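Heptaprenyl diphosphate synthase (HEPPP synthase) subunit 1 family protein (Staphylococcus aureus, PDB 5H9D) probably serves as the non-identical subunit that pairs with a farnesyl pyrophosphate synthetase-type chain to form heptaprenyl diphosphate synthase, a maker of C35 prenyl diphosphate. Local coordinates at residues 102-107 / 129-134; 117-122 / 182-187; 123-128 / 164-169. One frame throughout, in Å; residues are numbered along the deposited sequence.

How the interactions relate
Interaction 1 begins furthest toward the N terminus: 102-107, on helix 91-112, pairs with 129-134 and closes a short loop through the turn between this helix and helix 118-140. That second helix serves all three contacts, carrying 117-122, 123-128 and 129-134 in succession. From 123-128, interaction 3 closes a longer loop with 164-169, in the connection leading to helix 174-180. Interaction 2 closes the longest, from 117-122 to the C-terminal 182-187, and encloses interaction 3. Interaction 1 crosses both. Interactions 1 and 3 touch through the Glu-103 to Lys-127 salt bridge, a probable Glu-129 to Tyr-168 hydrogen bond and Ile-104 packing on Ile-128; interactions 2 and 3 meet where Tyr-184 packs on Gln-123.

Interaction 1 of 3, residues 102-107 / 129-134; sequences VEINEL and ETLFPY
Ile-104 carries most of the apolar contact between 102-107 and 129-134, meeting Leu-131 with one atom and Phe-132 with another. Its CD1 lies 3.3 Å from Leu-131 CD2 and 3.8 Å from Leu-131 CB, the two side chains running antiparallel, side by side. One bond back, Ile-104 CG1 approaches the Phe-132 ring obliquely, 3.7 Å from CZ and 4.0 Å from CE1. The first torsion of Phe-132 sets CG opposite the carbonyl carbon (chi1 -68°), and from there the ring reaches back to helix 91-112, where it also packs on Ile-97, Ala-100 and Ile-101. The same ring also touches Cys-48, Ile-51 and Met-55 of helix 43-65.

These side chains fill the seam of an antiparallel helical hairpin, made by helices 91-112 and 118-140 within the all-helical fold expected of the terpene synthase clan. The axes of the two short segments run at 178° and approach to 10.5 Å, a wide spacing that is bridged by branched and aromatic side chains. In helix 118-140 the backbone kinks at Phe-132 and Pro-133, whose N atoms make no bond to the preceding turn.

No hydrogen bond joins the segments directly, but polar groups border the apolar seam. Glu-103, extended beyond CG, lies roughly perpendicular to Leu-131, with OE1 3.7 Å from Leu-131 CD2. Its carboxylate is gripped by two salt bridges, OE1 with Lys-99 and OE2 with Lys-127, the latter linking the two helices of the hairpin. On another side of helix 91-112, Asn-105 hydrogen-bonds to Asn-111, and Glu-106 to Ser-23, of the farnesyl pyrophosphate synthetase chain.

Interaction 2 of 3, residues 117-122 / 182-187; sequences NDYEIS and KSYLKS
Ser-122 and Tyr-184 bring the backbones closest, their CA atoms 7.0 Å apart where the start of helix 118-140 faces the irregular C-terminal segment 182-187. A capping box opens that helix: Asn-117 OD1 accepts from Glu-120 N at 2.8 Å, nearly straight at 169°, and Glu-120 OE2 in turn accepts from Asn-117 N through its anti lone pair. On the other side of the contact, Ser-183 centres an inverse gamma turn, and its OG is hydrogen-bonded to the carbonyl oxygen of Asp-179 in helix 174-180.

The Tyr-184 ring lies flat against the helix. Ser-122 CB sits over the middle of one face, 3.7 Å from the ring centroid and 5° off the normal, as a CH-pi contact; the modelled place of the Ser-122 hydroxyl is too close to the ring and remains doubtful. Ser-187 OG lies above the opposite face, displaced toward the rim. Tyr-119, whose ring swings opposite its backbone N (chi1 172°), leans obliquely against the far end of Tyr-184, where the phenol OH is 3.8 Å from both CD1 and CE1 of Tyr-119.

Interaction 3 of 3, residues 123-128 / 164-169; sequences QAIVKI and YFKKYN
The Tyr-168 ring takes Ile-128 on one face, with Lys-166 modelled over the other; there Lys-166 CG lies near the rim, but too close to Asn-169 to be trusted in detail. Ile-128 CD1 stands 4.1 Å from the ring centroid and 17° off the normal, a CH-pi contact displaced toward the CE2 side. Over the same face, Ile-128 CG2 covers another part of the rim, 3.5 Å from Tyr-168 CE1 and 3.7 Å from CZ. Both branches of Ile-128 touch the ring together because CG2 is opposite the backbone N (chi1 -72°) while an extended second torsion (171°) carries CD1 outward. At the edge, in the ring plane, lies Lys-167 NZ, which is salt-bridged to Asp-59 of helix 43-65. A second aromatic ring, that of Tyr-164, has Lys-166 CD 4.0 Å above one face.

Ile-125, one turn before Ile-128 on helix 118-140, adds a looser contact: its CG2 is 4.0 Å from Tyr-168 OH and 4.1 Å from Lys-166 NZ, set nearly square to both side chains. The contact thus fastens the irregular connection between helices 150-153 and 174-180 onto helix 118-140, while Leu-111 of helix 91-112 touches both Ile-128 and Tyr-168.

The polar ends converge on Glu-129, directly after Ile-128 on the helix. Glu-129 OE1 is salt-bridged to Lys-166 NZ and probably hydrogen-bonded to Tyr-168 OH, and Tyr-164 OH makes a weak bond to OE2. With apolar contacts flanking these groups, such a cluster would be expected to stabilise the carboxylate in its charged form and to fix how the loop sits on the helix.

Interaction 1 of 3, residues 102-107 / 129-134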
loop_
_atom_site.group_PDB
_atom_site.type_symbol
_atom_site.label_atom_id
_atom_site.label_comp_id
_atom_site.label_asym_id
_atom_site.label_seq_id
_atom_site.Cartn_x
_atom_site.Cartn_y
_atom_site.Cartn_z
ATOM N N VAL C 102 -3.923 12.478 7.343
ATOM C CA VAL C 102 -4.816 12.828 6.234
ATOM C C VAL C 102 -4.909 14.342 6.093
ATOM O O VAL C 102 -4.972 14.848 4.989
ATOM C CB VAL C 102 -6.294 12.171 6.319
ATOM C CG1 VAL C 102 -6.428 11.240 7.492
ATOM C CG2 VAL C 102 -7.366 13.237 6.318
ATOM N N GLU C 103 -4.871 15.064 7.201
ATOM C CA GLU C 103 -4.949 16.523 7.150
ATOM C C GLU C 103 -3.746 17.172 6.464
ATOM O O GLU C 103 -3.877 18.062 5.604
ATOM C CB GLU C 103 -5.104 17.078 8.557
ATOM C CG GLU C 103 -4.990 18.578 8.605
ATOM C CD GLU C 103 -5.522 19.163 9.886
ATOM O OE1 GLU C 103 -5.383 18.494 10.938
ATOM O OE2 GLU C 103 -6.066 20.295 9.834
ATOM N N ILE C 104 -2.558 16.736 6.876
ATOM C CA ILE C 104 -1.332 17.236 6.265
ATOM C C ILE C 104 -1.470 17.069 4.759
ATOM O O ILE C 104 -1.241 18.026 4.009
ATOM C CB ILE C 104 -0.115 16.443 6.747
ATOM C CG1 ILE C 104 0.184 16.798 8.211
ATOM C CG2 ILE C 104 1.070 16.709 5.853
ATOM C CD1 ILE C 104 0.218 18.319 8.509
ATOM N N ASN C 105 -1.862 15.862 4.327
ATOM C CA ASN C 105 -2.052 15.551 2.905
ATOM C C ASN C 105 -3.125 16.383 2.232
ATOM O O ASN C 105 -2.959 16.791 1.102
ATOM C CB ASN C 105 -2.342 14.066 2.738
ATOM C CG ASN C 105 -1.117 13.236 2.964
ATOM O OD1 ASN C 105 -0.140 13.314 2.223
ATOM N ND2 ASN C 105 -1.144 12.451 4.008
ATOM N N GLU C 106 -4.221 16.635 2.936
ATOM C CA GLU C 106 -5.290 17.490 2.407
ATOM C C GLU C 106 -4.729 18.925 2.247
ATOM O O GLU C 106 -4.933 19.563 1.207
ATOM C CB GLU C 106 -6.522 17.521 3.352
ATOM C CG GLU C 106 -7.457 16.342 3.265
ATOM C CD GLU C 106 -8.559 16.377 4.354
ATOM O OE1 GLU C 106 -8.239 16.706 5.521
ATOM O OE2 GLU C 106 -9.740 16.062 4.069
ATOM N N LEU C 107 -4.028 19.434 3.265
ATOM C CA LEU C 107 -3.489 20.778 3.148
ATOM C C LEU C 107 -2.510 20.897 1.985
ATOM O O LEU C 107 -2.623 21.830 1.208
ATOM C CB LEU C 107 -2.836 21.233 4.450
ATOM C CG LEU C 107 -3.808 21.381 5.631
ATOM C CD1 LEU C 107 -3.042 21.504 6.944
ATOM C CD2 LEU C 107 -4.691 22.556 5.415
ATOM N N GLU C 129 4.066 22.031 9.206
ATOM C CA GLU C 129 5.360 22.030 9.857
ATOM C C GLU C 129 5.474 21.658 11.332
ATOM O O GLU C 129 6.551 21.351 11.782
ATOM C CB GLU C 129 6.004 23.368 9.647
ATOM C CG GLU C 129 7.413 23.221 9.235
ATOM C CD GLU C 129 7.534 22.704 7.829
ATOM O OE1 GLU C 129 7.018 23.383 6.903
ATOM O OE2 GLU C 129 8.146 21.620 7.662
ATOM N N THR C 130 4.368 21.644 12.068
ATOM C CA THR C 130 4.390 21.355 13.505
ATOM C C THR C 130 3.473 20.229 13.976
ATOM O O THR C 130 3.717 19.614 15.010
ATOM C CB THR C 130 3.985 22.625 14.322
ATOM O OG1 THR C 130 2.679 23.068 13.911
ATOM C CG2 THR C 130 4.983 23.749 14.109
ATOM N N LEU C 131 2.415 19.983 13.205
ATOM C CA LEU C 131 1.406 18.972 13.509
ATOM C C LEU C 131 1.939 17.637 13.989
ATOM O O LEU C 131 1.519 17.175 15.045
ATOM C CB LEU C 131 0.515 18.768 12.295
ATOM C CG LEU C 131 -0.904 18.239 12.515
ATOM C CD1 LEU C 131 -1.609 19.058 13.605
ATOM C CD2 LEU C 131 -1.683 18.301 11.187
ATOM N N PHE C 132 2.854 16.997 13.266
ATOM C CA PHE C 132 3.329 15.715 13.769
ATOM C C PHE C 132 4.008 15.821 15.118
ATOM O O PHE C 132 3.685 15.068 16.021
ATOM C CB PHE C 132 4.249 15.009 12.776
ATOM C CG PHE C 132 3.538 14.547 11.538
ATOM C CD1 PHE C 132 2.193 14.172 11.600
ATOM C CD2 PHE C 132 4.193 14.530 10.305
ATOM C CE1 PHE C 132 1.509 13.798 10.462
ATOM C CE2 PHE C 132 3.511 14.152 9.159
ATOM C CZ PHE C 132 2.161 13.787 9.239
ATOM N N PRO C 133 4.972 16.737 15.273
ATOM C CA PRO C 133 5.595 16.810 16.600
ATOM C C PRO C 133 4.629 17.346 17.656
ATOM O O PRO C 133 4.592 16.836 18.773
ATOM C CB PRO C 133 6.814 17.714 16.380
ATOM C CG PRO C 133 6.495 18.468 15.136
ATOM C CD PRO C 133 5.762 17.473 14.274
ATOM N N TYR C 134 3.833 18.353 17.298
ATOM C CA TYR C 134 2.868 18.928 18.232
ATOM C C TYR C 134 2.036 17.852 18.888
ATOM O O TYR C 134 1.961 17.808 20.111
ATOM C CB TYR C 134 1.933 19.931 17.531
ATOM C CG TYR C 134 0.732 20.376 18.367
ATOM C CD1 TYR C 134 -0.366 19.531 18.557
ATOM C CD2 TYR C 134 0.700 21.631 18.981
ATOM C CE1 TYR C 134 -1.459 19.920 19.338
ATOM C CE2 TYR C 134 -0.397 22.032 19.770
ATOM C CZ TYR C 134 -1.468 21.166 19.942
ATOM O OH TYR C 134 -2.542 21.522 20.728
#

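Interaction 2 of 3, residues 117-122 / 182-187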
loop_
_atom_site.group_PDB
_atom_site.type_symbol
_atom_site.label_atom_id
_atom_site.label_comp_id
_atom_site.label_asym_id
_atom_site.label_seq_id
_atom_site.Cartn_x
_atom_site.Cartn_y
_atom_site.Cartn_z
ATOM N N ASN C 117 -6.399 30.952 0.482
ATOM C CA ASN C 117 -6.118 32.398 0.439
ATOM C C ASN C 117 -4.868 32.560 1.309
ATOM O O ASN C 117 -4.294 31.546 1.720
ATOM C CB ASN C 117 -7.314 33.253 0.937
ATOM C CG ASN C 117 -7.750 32.921 2.365
ATOM O OD1 ASN C 117 -6.925 32.761 3.269
ATOM N ND2 ASN C 117 -9.064 32.845 2.577
ATOM N N ASP C 118 -4.433 33.786 1.601
ATOM C CA ASP C 118 -3.201 33.951 2.399
ATOM C C ASP C 118 -3.299 33.591 3.870
ATOM O O ASP C 118 -2.346 33.088 4.440
ATOM C CB ASP C 118 -2.641 35.371 2.251
ATOM C CG ASP C 118 -2.439 35.767 0.799
ATOM O OD1 ASP C 118 -1.880 34.933 0.052
ATOM O OD2 ASP C 118 -2.842 36.898 0.418
ATOM N N TYR C 119 -4.444 33.875 4.480
ATOM C CA TYR C 119 -4.688 33.542 5.874
ATOM C C TYR C 119 -4.542 32.033 5.975
ATOM O O TYR C 119 -3.875 31.511 6.876
ATOM C CB TYR C 119 -6.120 33.921 6.276
ATOM C CG TYR C 119 -6.500 33.431 7.652
ATOM C CD1 TYR C 119 -5.921 33.989 8.802
ATOM C CD2 TYR C 119 -7.418 32.391 7.813
ATOM C CE1 TYR C 119 -6.240 33.531 10.064
ATOM C CE2 TYR C 119 -7.754 31.927 9.080
ATOM C CZ TYR C 119 -7.157 32.506 10.203
ATOM O OH TYR C 119 -7.515 32.063 11.472
ATOM N N GLU C 120 -5.185 31.348 5.024
ATOM C CA GLU C 120 -5.196 29.878 4.927
ATOM C C GLU C 120 -3.852 29.233 4.667
ATOM O O GLU C 120 -3.508 28.273 5.335
ATOM C CB GLU C 120 -6.170 29.438 3.845
ATOM C CG GLU C 120 -7.588 29.305 4.322
ATOM C CD GLU C 120 -8.558 29.108 3.166
ATOM O OE1 GLU C 120 -9.635 28.496 3.400
ATOM O OE2 GLU C 120 -8.247 29.568 2.028
ATOM N N ILE C 121 -3.110 29.752 3.688
ATOM C CA ILE C 121 -1.784 29.228 3.349
ATOM C C ILE C 121 -0.916 29.217 4.601
ATOM O O ILE C 121 -0.230 28.239 4.898
ATOM C CB ILE C 121 -1.081 30.108 2.270
ATOM C CG1 ILE C 121 -1.562 29.692 0.878
ATOM C CG2 ILE C 121 0.446 30.011 2.410
ATOM C CD1 ILE C 121 -1.430 30.763 -0.158
ATOM N N SER C 122 -0.980 30.322 5.332
ATOM C CA SER C 122 -0.219 30.508 6.542
ATOM C C SER C 122 -0.643 29.582 7.667
ATOM O O SER C 122 0.197 29.136 8.460
ATOM C CB SER C 122 -0.354 31.956 6.990
ATOM O OG SER C 122 0.786 32.332 7.748
ATOM N N LYS C 182 7.444 34.729 6.511
ATOM C CA LYS C 182 8.202 35.735 7.237
ATOM C C LYS C 182 7.085 36.548 7.872
ATOM O O LYS C 182 7.168 36.960 9.029
ATOM C CB LYS C 182 9.025 36.616 6.287
ATOM C CG LYS C 182 10.008 37.549 7.011
ATOM C CD LYS C 182 10.883 38.373 6.052
ATOM C CE LYS C 182 11.892 37.507 5.292
ATOM N NZ LYS C 182 12.824 38.309 4.448
ATOM N N SER C 183 6.023 36.740 7.094
ATOM C CA SER C 183 4.854 37.471 7.549
ATOM C C SER C 183 3.951 36.533 8.339
ATOM O O SER C 183 2.753 36.448 8.083
ATOM C CB SER C 183 4.082 38.065 6.362
ATOM O OG SER C 183 3.561 37.054 5.521
ATOM N N TYR C 184 4.556 35.813 9.279
ATOM C CA TYR C 184 3.860 34.890 10.173
ATOM C C TYR C 184 4.889 34.202 11.048
ATOM O O TYR C 184 4.754 33.036 11.408
ATOM C CB TYR C 184 3.015 33.859 9.411
ATOM C CG TYR C 184 1.521 34.000 9.699
ATOM C CD1 TYR C 184 0.770 35.040 9.133
ATOM C CD2 TYR C 184 0.861 33.107 10.558
ATOM C CE1 TYR C 184 -0.593 35.189 9.410
ATOM C CE2 TYR C 184 -0.506 33.246 10.844
ATOM C CZ TYR C 184 -1.226 34.292 10.265
ATOM O OH TYR C 184 -2.570 34.445 10.537
ATOM N N LEU C 185 5.930 34.971 11.354
ATOM C CA LEU C 185 7.049 34.590 12.212
ATOM C C LEU C 185 7.239 35.876 13.002
ATOM O O LEU C 185 7.527 35.870 14.201
ATOM C CB LEU C 185 8.310 34.305 11.390
ATOM C CG LEU C 185 9.512 33.713 12.137
ATOM C CD1 LEU C 185 10.632 33.429 11.148
ATOM C CD2 LEU C 185 9.986 34.666 13.221
ATOM N N LYS C 186 7.066 36.984 12.289
ATOM C CA LYS C 186 7.157 38.319 12.860
ATOM C C LYS C 186 5.747 38.639 13.342
ATOM O O LYS C 186 5.254 39.756 13.190
ATOM C CB LYS C 186 7.605 39.322 11.787
ATOM C CG LYS C 186 9.044 39.103 11.289
ATOM C CD LYS C 186 9.384 39.951 10.063
ATOM C CE LYS C 186 8.507 39.577 8.882
ATOM N NZ LYS C 186 8.945 40.203 7.612
ATOM N N SER C 187 5.105 37.623 13.914
ATOM C CA SER C 187 3.746 37.722 14.433
ATOM C C SER C 187 3.521 36.572 15.407
ATOM O O SER C 187 3.062 36.774 16.529
ATOM C CB SER C 187 2.734 37.616 13.292
ATOM O OG SER C 187 2.776 36.328 12.704
#

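Interaction 3 of 3, residues 123-128 / 164-169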
loop_
_atom_site.group_PDB
_atom_site.type_symbol
_atom_site.label_atom_id
_atom_site.label_comp_id
_atom_site.label_asym_id
_atom_site.label_seq_id
_atom_site.Cartn_x
_atom_site.Cartn_y
_atom_site.Cartn_z
ATOM N N GLN C 123 -1.941 29.313 7.763
ATOM C CA GLN C 123 -2.426 28.411 8.791
ATOM C C GLN C 123 -1.963 27.002 8.418
ATOM O O GLN C 123 -1.571 26.210 9.293
ATOM C CB GLN C 123 -3.953 28.423 8.865
ATOM C CG GLN C 123 -4.600 29.740 9.278
ATOM C CD GLN C 123 -4.271 30.153 10.704
ATOM O OE1 GLN C 123 -3.317 30.921 10.951
ATOM N NE2 GLN C 123 -5.053 29.637 11.659
ATOM N N ALA C 124 -2.003 26.710 7.111
ATOM C CA ALA C 124 -1.620 25.408 6.578
ATOM C C ALA C 124 -0.165 25.090 6.883
ATOM O O ALA C 124 0.167 23.968 7.301
ATOM C CB ALA C 124 -1.879 25.367 5.066
ATOM N N ILE C 125 0.693 26.094 6.696
ATOM C CA ILE C 125 2.128 25.966 6.934
ATOM C C ILE C 125 2.470 25.601 8.376
ATOM O O ILE C 125 3.296 24.732 8.624
ATOM C CB ILE C 125 2.858 27.264 6.577
ATOM C CG1 ILE C 125 2.784 27.495 5.077
ATOM C CG2 ILE C 125 4.307 27.197 7.002
ATOM C CD1 ILE C 125 3.369 28.814 4.677
ATOM N N VAL C 126 1.837 26.256 9.338
ATOM C CA VAL C 126 2.149 25.941 10.718
ATOM C C VAL C 126 1.840 24.481 10.955
ATOM O O VAL C 126 2.689 23.750 11.472
ATOM C CB VAL C 126 1.367 26.850 11.702
ATOM C CG1 VAL C 126 1.532 26.344 13.138
ATOM C CG2 VAL C 126 1.907 28.280 11.595
ATOM N N LYS C 127 0.633 24.075 10.535
ATOM C CA LYS C 127 0.125 22.709 10.660
ATOM C C LYS C 127 1.089 21.739 10.010
ATOM O O LYS C 127 1.639 20.852 10.684
ATOM C CB LYS C 127 -1.223 22.559 9.955
ATOM C CG LYS C 127 -2.414 23.279 10.556
ATOM C CD LYS C 127 -3.055 22.507 11.645
ATOM C CE LYS C 127 -4.361 23.158 11.990
ATOM N NZ LYS C 127 -5.519 22.277 11.621
ATOM N N ILE C 128 1.290 21.888 8.702
ATOM C CA ILE C 128 2.199 20.983 8.021
ATOM C C ILE C 128 3.554 20.893 8.755
ATOM O O ILE C 128 4.115 19.802 8.946
ATOM C CB ILE C 128 2.458 21.426 6.563
ATOM C CG1 ILE C 128 1.226 21.174 5.703
ATOM C CG2 ILE C 128 3.661 20.734 6.012
ATOM C CD1 ILE C 128 1.331 21.791 4.303
ATOM N N TYR C 164 14.578 28.767 3.171
ATOM C CA TYR C 164 13.863 27.506 3.330
ATOM C C TYR C 164 12.712 27.347 2.339
ATOM O O TYR C 164 11.657 27.957 2.496
ATOM C CB TYR C 164 13.335 27.372 4.764
ATOM C CG TYR C 164 12.410 26.201 4.956
ATOM C CD1 TYR C 164 12.651 24.985 4.315
ATOM C CD2 TYR C 164 11.281 26.305 5.763
ATOM C CE1 TYR C 164 11.776 23.894 4.468
ATOM C CE2 TYR C 164 10.399 25.217 5.926
ATOM C CZ TYR C 164 10.657 24.020 5.273
ATOM O OH TYR C 164 9.807 22.958 5.420
ATOM N N PHE C 165 12.929 26.523 1.315
ATOM C CA PHE C 165 11.905 26.272 0.312
ATOM C C PHE C 165 11.335 24.885 0.549
ATOM O O PHE C 165 12.012 23.874 0.350
ATOM C CB PHE C 165 12.479 26.351 -1.093
ATOM C CG PHE C 165 11.444 26.575 -2.173
ATOM C CD1 PHE C 165 10.705 27.745 -2.212
ATOM C CD2 PHE C 165 11.267 25.647 -3.196
ATOM C CE1 PHE C 165 9.813 27.995 -3.254
ATOM C CE2 PHE C 165 10.375 25.892 -4.243
ATOM C CZ PHE C 165 9.649 27.071 -4.270
ATOM N N LYS C 166 10.079 24.888 0.991
ATOM C CA LYS C 166 9.260 23.722 1.304
ATOM C C LYS C 166 9.441 22.462 0.486
ATOM O O LYS C 166 9.949 21.476 0.994
ATOM C CB LYS C 166 7.791 24.117 1.217
ATOM C CG LYS C 166 7.303 24.974 2.361
ATOM C CD LYS C 166 8.240 26.122 2.689
ATOM C CE LYS C 166 7.785 26.802 3.972
ATOM N NZ LYS C 166 7.627 25.801 5.070
ATOM N N LYS C 167 8.996 22.513 -0.767
ATOM C CA LYS C 167 9.021 21.401 -1.733
ATOM C C LYS C 167 7.540 21.215 -2.022
ATOM O O LYS C 167 7.138 20.970 -3.163
ATOM C CB LYS C 167 9.595 20.100 -1.152
ATOM C CG LYS C 167 8.664 19.396 -0.185
ATOM C CD LYS C 167 9.431 18.666 0.906
ATOM C CE LYS C 167 8.474 18.051 1.924
ATOM N NZ LYS C 167 7.531 19.032 2.531
ATOM N N TYR C 168 6.732 21.329 -0.964
ATOM C CA TYR C 168 5.290 21.249 -1.122
ATOM C C TYR C 168 4.810 22.643 -1.573
ATOM O O TYR C 168 3.667 22.813 -2.031
ATOM C CB TYR C 168 4.590 20.787 0.175
ATOM C CG TYR C 168 4.790 21.635 1.412
ATOM C CD1 TYR C 168 5.594 21.199 2.457
ATOM C CD2 TYR C 168 4.170 22.869 1.534
ATOM C CE1 TYR C 168 5.781 21.976 3.588
ATOM C CE2 TYR C 168 4.348 23.661 2.658
ATOM C CZ TYR C 168 5.159 23.220 3.685
ATOM O OH TYR C 168 5.391 24.056 4.766
ATOM N N ASN C 169 5.702 23.632 -1.460
ATOM C CA ASN C 169 5.396 24.988 -1.905
ATOM C C ASN C 169 5.864 25.105 -3.378
ATOM O O ASN C 169 5.821 26.174 -3.973
ATOM C CB ASN C 169 6.080 26.044 -1.003
ATOM C CG ASN C 169 5.095 26.735 -0.009
ATOM O OD1 ASN C 169 5.275 26.667 1.210
ATOM N ND2 ASN C 169 4.073 27.413 -0.540
#